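Local structure of putative sugar binding protein (Bacteroides vulgatus ATCC 8482, 3KEZ) at residues Val50-Thr64 against Asn276-Phe290. The protein probably binds sugars at the bacterial outer membrane as a calcium-containing member of the SusD family of nutrient-binding proteins. Residues are numbered along the deposited sequence; the frame is centred on the assembly and turned at random.
Sequences VTGDDMQAVSSTKRT and NSYNGYDDMCITCSF
Gln56 and Cys285 form the hydrogen-bonded pair of a two-stranded antiparallel sheet, Gln56 N meeting Cys285 O at 2.9 Å and Cys285 N returning to Gln56 O, while Val58 N to Asp283 O and Thr287 N to Asp54 O extend the pairing past both strand ends. Beyond the strands, the carboxylate of Asp283 catches the backbone of the other segment. Its OD2 takes Arg63 N at 2.6 Å and its OD1 takes Thr64 N, each through the syn lone pair, and Thr64 OG1 adds a third bond, to OD1 from the anti side, tilted out of the carboxylate plane. CG of Asp283 lies anti to the backbone N (chi1 -157°), which carries the carboxylate back to Arg63 and Thr64 although the CB of Asp283 points away from 50-64. With an alanine here, Arg63 N, Thr64 N and Thr64 OG1 would probably all lose their acceptor, and the chain after the Ser59-Lys62 type I turn would be freer to shift. Next door, the Arg63 guanidinium lies flat on the Tyr281 ring, planes 11° apart and CZ 3.7 Å from the centroid, a stacked cation-pi pair; Glu270 holds its NE in a salt bridge. Lys62 bends at chi2 (-57°) and brings NZ to Tyr281 O at 3.0 Å. In this largely helical SusD-family protein the sheet ties the N-terminal starch-binding-associated region to the SusD family region, whose strand 284-286 leads straight into helix 288-295. At that helix, Thr287 is the N-cap; its OG1 donates to Asp53 O at 2.8 Å and accepts a weak capping bond from Phe290 N. Asp54, salt-bridged to Arg389, rests its carboxylate obliquely against the Phe290 ring, CG 3.5 Å from CD1. The selenomethionines Met55 and Met284 meet methyl to methyl, CE to CE 3.6 Å, and Val50 CG1 reaches the same Met284 CE.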
loop_
_atom_site.group_PDB
_atom_site.type_symbol
_atom_site.label_atom_id
_atom_site.label_comp_id
_atom_site.label_asym_id
_atom_site.label_seq_id
_atom_site.Cartn_x
_atom_site.Cartn_y
_atom_site.Cartn_z
ATOM N N VAL A 50 1.906 0.427 11.731
ATOM C CA VAL A 50 2.148 0.122 13.145
ATOM C C VAL A 50 3.555 -0.389 13.406
ATOM O O VAL A 50 3.965 -0.440 14.539
ATOM C CB VAL A 50 1.133 -0.825 13.759
ATOM C CG1 VAL A 50 -0.263 -0.229 13.567
ATOM C CG2 VAL A 50 1.239 -2.237 13.150
ATOM N N THR A 51 4.269 -0.782 12.354
ATOM C CA THR A 51 5.692 -1.064 12.473
ATOM C C THR A 51 6.583 0.196 12.281
ATOM O O THR A 51 7.820 0.108 12.315
ATOM C CB THR A 51 6.116 -2.112 11.432
ATOM O OG1 THR A 51 5.873 -1.570 10.132
ATOM C CG2 THR A 51 5.412 -3.479 11.646
ATOM N N GLY A 52 5.958 1.360 12.066
ATOM C CA GLY A 52 6.646 2.637 11.998
ATOM C C GLY A 52 6.696 3.427 13.292
ATOM O O GLY A 52 6.626 2.872 14.405
ATOM N N ASP A 53 6.825 4.737 13.120
ATOM C CA ASP A 53 6.899 5.709 14.203
ATOM C C ASP A 53 5.681 6.634 14.375
ATOM O O ASP A 53 5.643 7.385 15.362
ATOM C CB ASP A 53 8.184 6.572 14.065
ATOM C CG ASP A 53 8.302 7.269 12.726
ATOM O OD1 ASP A 53 7.611 6.877 11.770
ATOM O OD2 ASP A 53 9.155 8.182 12.609
ATOM N N ASP A 54 4.712 6.563 13.451
ATOM C CA ASP A 54 3.620 7.552 13.371
ATOM C C ASP A 54 2.266 7.016 13.828
ATOM O O ASP A 54 1.384 7.796 14.201
ATOM C CB ASP A 54 3.533 8.148 11.986
ATOM C CG ASP A 54 4.701 9.055 11.647
ATOM O OD1 ASP A 54 5.411 9.504 12.573
ATOM O OD2 ASP A 54 4.859 9.405 10.433
HETATM N N MSE A 55 2.167 5.690 13.917
HETATM C CA MSE A 55 1.009 4.977 14.471
HETATM C C MSE A 55 1.480 3.844 15.361
HETATM O O MSE A 55 2.611 3.363 15.237
HETATM C CB MSE A 55 0.082 4.446 13.354
HETATM C CG MSE A 55 -0.431 5.572 12.452
HETATM SE SE MSE A 55 -1.927 5.003 11.416
HETATM C CE MSE A 55 -3.103 4.760 12.895
ATOM N N GLN A 56 0.599 3.418 16.264
ATOM C CA GLN A 56 0.924 2.362 17.205
ATOM C C GLN A 56 -0.331 1.576 17.499
ATOM O O GLN A 56 -1.419 2.071 17.271
ATOM C CB GLN A 56 1.437 2.969 18.510
ATOM C CG GLN A 56 0.523 4.011 19.145
ATOM C CD GLN A 56 1.027 4.440 20.465
ATOM O OE1 GLN A 56 1.735 5.431 20.573
ATOM N NE2 GLN A 56 0.709 3.669 21.492
ATOM N N ALA A 57 -0.168 0.375 18.046
ATOM C CA ALA A 57 -1.272 -0.327 18.698
ATOM C C ALA A 57 -1.714 0.473 19.907
ATOM O O ALA A 57 -0.884 1.047 20.637
ATOM C CB ALA A 57 -0.851 -1.705 19.141
ATOM N N VAL A 58 -3.021 0.515 20.125
ATOM C CA VAL A 58 -3.580 1.197 21.287
ATOM C C VAL A 58 -3.213 0.462 22.566
ATOM O O VAL A 58 -3.075 1.072 23.627
ATOM C CB VAL A 58 -5.100 1.348 21.135
ATOM C CG1 VAL A 58 -5.774 1.536 22.519
ATOM C CG2 VAL A 58 -5.388 2.512 20.172
ATOM N N SER A 59 -3.028 -0.846 22.451
ATOM C CA SER A 59 -2.572 -1.668 23.560
ATOM C C SER A 59 -1.918 -2.933 23.016
ATOM O O SER A 59 -2.054 -3.260 21.840
ATOM C CB SER A 59 -3.737 -2.027 24.473
ATOM O OG SER A 59 -4.339 -3.225 24.023
ATOM N N SER A 60 -1.229 -3.666 23.885
ATOM C CA SER A 60 -0.534 -4.885 23.480
ATOM C C SER A 60 -1.446 -6.013 23.022
ATOM O O SER A 60 -1.027 -6.870 22.246
ATOM C CB SER A 60 0.310 -5.393 24.628
ATOM O OG SER A 60 1.313 -4.442 24.936
ATOM N N THR A 61 -2.692 -5.991 23.480
ATOM C CA THR A 61 -3.667 -7.042 23.193
ATOM C C THR A 61 -4.564 -6.731 21.981
ATOM O O THR A 61 -5.452 -7.511 21.638
ATOM C CB THR A 61 -4.539 -7.289 24.446
ATOM O OG1 THR A 61 -5.242 -6.079 24.796
ATOM C CG2 THR A 61 -3.657 -7.715 25.629
ATOM N N LYS A 62 -4.310 -5.615 21.312
ATOM C CA LYS A 62 -5.044 -5.248 20.088
ATOM C C LYS A 62 -4.657 -6.101 18.876
ATOM O O LYS A 62 -3.602 -6.722 18.844
ATOM C CB LYS A 62 -4.810 -3.766 19.798
ATOM C CG LYS A 62 -5.316 -2.837 20.905
ATOM C CD LYS A 62 -6.802 -3.027 21.183
ATOM C CE LYS A 62 -7.316 -2.011 22.177
ATOM N NZ LYS A 62 -8.790 -2.037 22.176
ATOM N N ARG A 63 -5.481 -6.132 17.845
ATOM C CA ARG A 63 -5.086 -6.914 16.654
ATOM C C ARG A 63 -3.702 -6.518 16.121
ATOM O O ARG A 63 -3.017 -7.358 15.586
ATOM C CB ARG A 63 -6.082 -6.781 15.513
ATOM C CG ARG A 63 -7.175 -7.820 15.538
ATOM C CD ARG A 63 -8.402 -7.352 16.202
ATOM N NE ARG A 63 -9.457 -8.353 16.183
ATOM C CZ ARG A 63 -10.378 -8.485 17.140
ATOM N NH1 ARG A 63 -10.434 -7.637 18.169
ATOM N NH2 ARG A 63 -11.279 -9.433 17.044
ATOM N N THR A 64 -3.341 -5.239 16.231
ATOM C CA THR A 64 -2.042 -4.706 15.735
ATOM C C THR A 64 -0.885 -4.834 16.720
ATOM O O THR A 64 0.286 -4.526 16.386
ATOM C CB THR A 64 -2.168 -3.255 15.332
ATOM O OG1 THR A 64 -2.755 -2.492 16.405
ATOM C CG2 THR A 64 -3.029 -3.150 14.096
ATOM N N ASN A 276 -9.683 1.400 12.932
ATOM C CA ASN A 276 -9.236 2.798 13.074
ATOM C C ASN A 276 -10.346 3.681 13.572
ATOM O O ASN A 276 -10.630 4.696 12.969
ATOM C CB ASN A 276 -8.718 3.309 11.709
ATOM C CG ASN A 276 -7.344 2.732 11.352
ATOM O OD1 ASN A 276 -6.318 3.380 11.605
ATOM N ND2 ASN A 276 -7.318 1.507 10.769
ATOM N N SER A 277 -11.022 3.266 14.646
ATOM C CA SER A 277 -12.190 3.998 15.132
ATOM C C SER A 277 -12.465 3.644 16.571
ATOM O O SER A 277 -12.329 2.492 16.969
ATOM C CB SER A 277 -13.457 3.683 14.311
ATOM O OG SER A 277 -14.637 4.100 14.997
ATOM N N TYR A 278 -12.882 4.637 17.350
ATOM C CA TYR A 278 -13.206 4.368 18.740
ATOM C C TYR A 278 -14.633 3.810 18.841
ATOM O O TYR A 278 -15.065 3.415 19.930
ATOM C CB TYR A 278 -12.968 5.593 19.646
ATOM C CG TYR A 278 -13.746 6.823 19.298
ATOM C CD1 TYR A 278 -15.108 6.914 19.590
ATOM C CD2 TYR A 278 -13.129 7.893 18.701
ATOM C CE1 TYR A 278 -15.825 8.051 19.281
ATOM C CE2 TYR A 278 -13.824 9.038 18.391
ATOM C CZ TYR A 278 -15.168 9.106 18.673
ATOM O OH TYR A 278 -15.857 10.232 18.369
ATOM N N ASN A 279 -15.353 3.797 17.709
ATOM C CA ASN A 279 -16.610 3.044 17.563
ATOM C C ASN A 279 -16.411 1.650 16.962
ATOM O O ASN A 279 -17.377 0.953 16.706
ATOM C CB ASN A 279 -17.623 3.851 16.734
ATOM C CG ASN A 279 -18.045 5.111 17.442
ATOM O OD1 ASN A 279 -18.242 5.097 18.641
ATOM N ND2 ASN A 279 -18.122 6.221 16.721
ATOM N N GLY A 280 -15.167 1.215 16.814
ATOM C CA GLY A 280 -14.850 -0.109 16.264
ATOM C C GLY A 280 -14.082 -0.910 17.309
ATOM O O GLY A 280 -14.606 -1.131 18.403
ATOM N N TYR A 281 -12.845 -1.314 17.001
ATOM C CA TYR A 281 -12.019 -2.079 17.957
ATOM C C TYR A 281 -10.978 -1.229 18.725
ATOM O O TYR A 281 -10.211 -1.771 19.526
ATOM C CB TYR A 281 -11.302 -3.260 17.264
ATOM C CG TYR A 281 -12.110 -4.536 17.122
ATOM C CD1 TYR A 281 -12.961 -4.988 18.139
ATOM C CD2 TYR A 281 -11.994 -5.320 15.979
ATOM C CE1 TYR A 281 -13.720 -6.170 17.992
ATOM C CE2 TYR A 281 -12.734 -6.500 15.835
ATOM C CZ TYR A 281 -13.589 -6.914 16.839
ATOM O OH TYR A 281 -14.306 -8.074 16.671
ATOM N N ASP A 282 -10.958 0.086 18.513
ATOM C CA ASP A 282 -10.000 0.967 19.226
ATOM C C ASP A 282 -8.575 0.405 19.120
ATOM O O ASP A 282 -7.872 0.248 20.129
ATOM C CB ASP A 282 -10.376 1.128 20.697
ATOM C CG ASP A 282 -11.852 1.469 20.902
ATOM O OD1 ASP A 282 -12.663 0.539 20.844
ATOM O OD2 ASP A 282 -12.186 2.651 21.149
ATOM N N ASP A 283 -8.176 0.051 17.915
ATOM C CA ASP A 283 -7.083 -0.906 17.769
ATOM C C ASP A 283 -5.761 -0.203 17.492
ATOM O O ASP A 283 -4.740 -0.523 18.099
ATOM C CB ASP A 283 -7.402 -1.904 16.673
ATOM C CG ASP A 283 -6.639 -3.190 16.832
ATOM O OD1 ASP A 283 -5.514 -3.261 16.289
ATOM O OD2 ASP A 283 -7.152 -4.099 17.539
HETATM N N MSE A 284 -5.778 0.754 16.574
HETATM C CA MSE A 284 -4.553 1.453 16.209
HETATM C C MSE A 284 -4.808 2.960 16.133
HETATM O O MSE A 284 -5.853 3.394 15.627
HETATM C CB MSE A 284 -3.995 0.889 14.906
HETATM C CG MSE A 284 -4.949 0.969 13.730
HETATM SE SE MSE A 284 -4.357 0.124 12.063
HETATM C CE MSE A 284 -3.175 1.461 11.381
ATOM N N CYS A 285 -3.878 3.752 16.691
ATOM C CA CYS A 285 -4.029 5.218 16.751
ATOM C C CYS A 285 -2.721 5.902 16.326
ATOM O O CYS A 285 -1.692 5.232 16.111
ATOM C CB CYS A 285 -4.375 5.640 18.170
ATOM S SG CYS A 285 -3.098 5.199 19.368
ATOM N N ILE A 286 -2.746 7.227 16.216
ATOM C CA ILE A 286 -1.514 7.957 15.918
ATOM C C ILE A 286 -0.640 8.017 17.175
ATOM O O ILE A 286 -1.145 7.966 18.283
ATOM C CB ILE A 286 -1.753 9.373 15.394
ATOM C CG1 ILE A 286 -2.351 10.278 16.463
ATOM C CG2 ILE A 286 -2.575 9.364 14.091
ATOM C CD1 ILE A 286 -2.643 11.694 15.970
ATOM N N THR A 287 0.678 8.090 16.992
ATOM C CA THR A 287 1.589 8.328 18.101
ATOM C C THR A 287 1.548 9.818 18.501
ATOM O O THR A 287 1.132 10.675 17.711
ATOM C CB THR A 287 3.017 7.938 17.739
ATOM O OG1 THR A 287 3.359 8.618 16.528
ATOM C CG2 THR A 287 3.138 6.365 17.536
ATOM N N CYS A 288 1.967 10.126 19.721
ATOM C CA CYS A 288 2.061 11.536 20.131
ATOM C C CYS A 288 2.994 12.355 19.258
ATOM O O CYS A 288 2.704 13.513 18.923
ATOM C CB CYS A 288 2.517 11.634 21.573
ATOM S SG CYS A 288 1.262 11.003 22.739
ATOM N N SER A 289 4.143 11.777 18.936
ATOM C CA SER A 289 5.110 12.459 18.074
ATOM C C SER A 289 4.505 12.816 16.703
ATOM O O SER A 289 4.774 13.896 16.180
ATOM C CB SER A 289 6.399 11.639 17.880
ATOM O OG SER A 289 6.175 10.327 17.370
ATOM N N PHE A 290 3.675 11.937 16.138
ATOM C CA PHE A 290 3.065 12.254 14.847
ATOM C C PHE A 290 1.986 13.353 15.000
ATOM O O PHE A 290 1.903 14.261 14.184
ATOM C CB PHE A 290 2.440 11.050 14.170
ATOM C CG PHE A 290 1.718 11.413 12.898
ATOM C CD1 PHE A 290 2.427 11.665 11.750
ATOM C CD2 PHE A 290 0.348 11.548 12.870
ATOM C CE1 PHE A 290 1.766 12.002 10.565
ATOM C CE2 PHE A 290 -0.300 11.912 11.726
ATOM C CZ PHE A 290 0.423 12.132 10.552
HETATM O O HOH W 1 6.773 7.752 17.938
HETATM O O HOH W 2 6.389 10.522 14.930
HETATM O O HOH W 3 2.829 7.859 21.365
HETATM O O HOH W 4 -10.441 -4.054 20.966
HETATM O O HOH W 5 -9.027 -5.326 19.027
#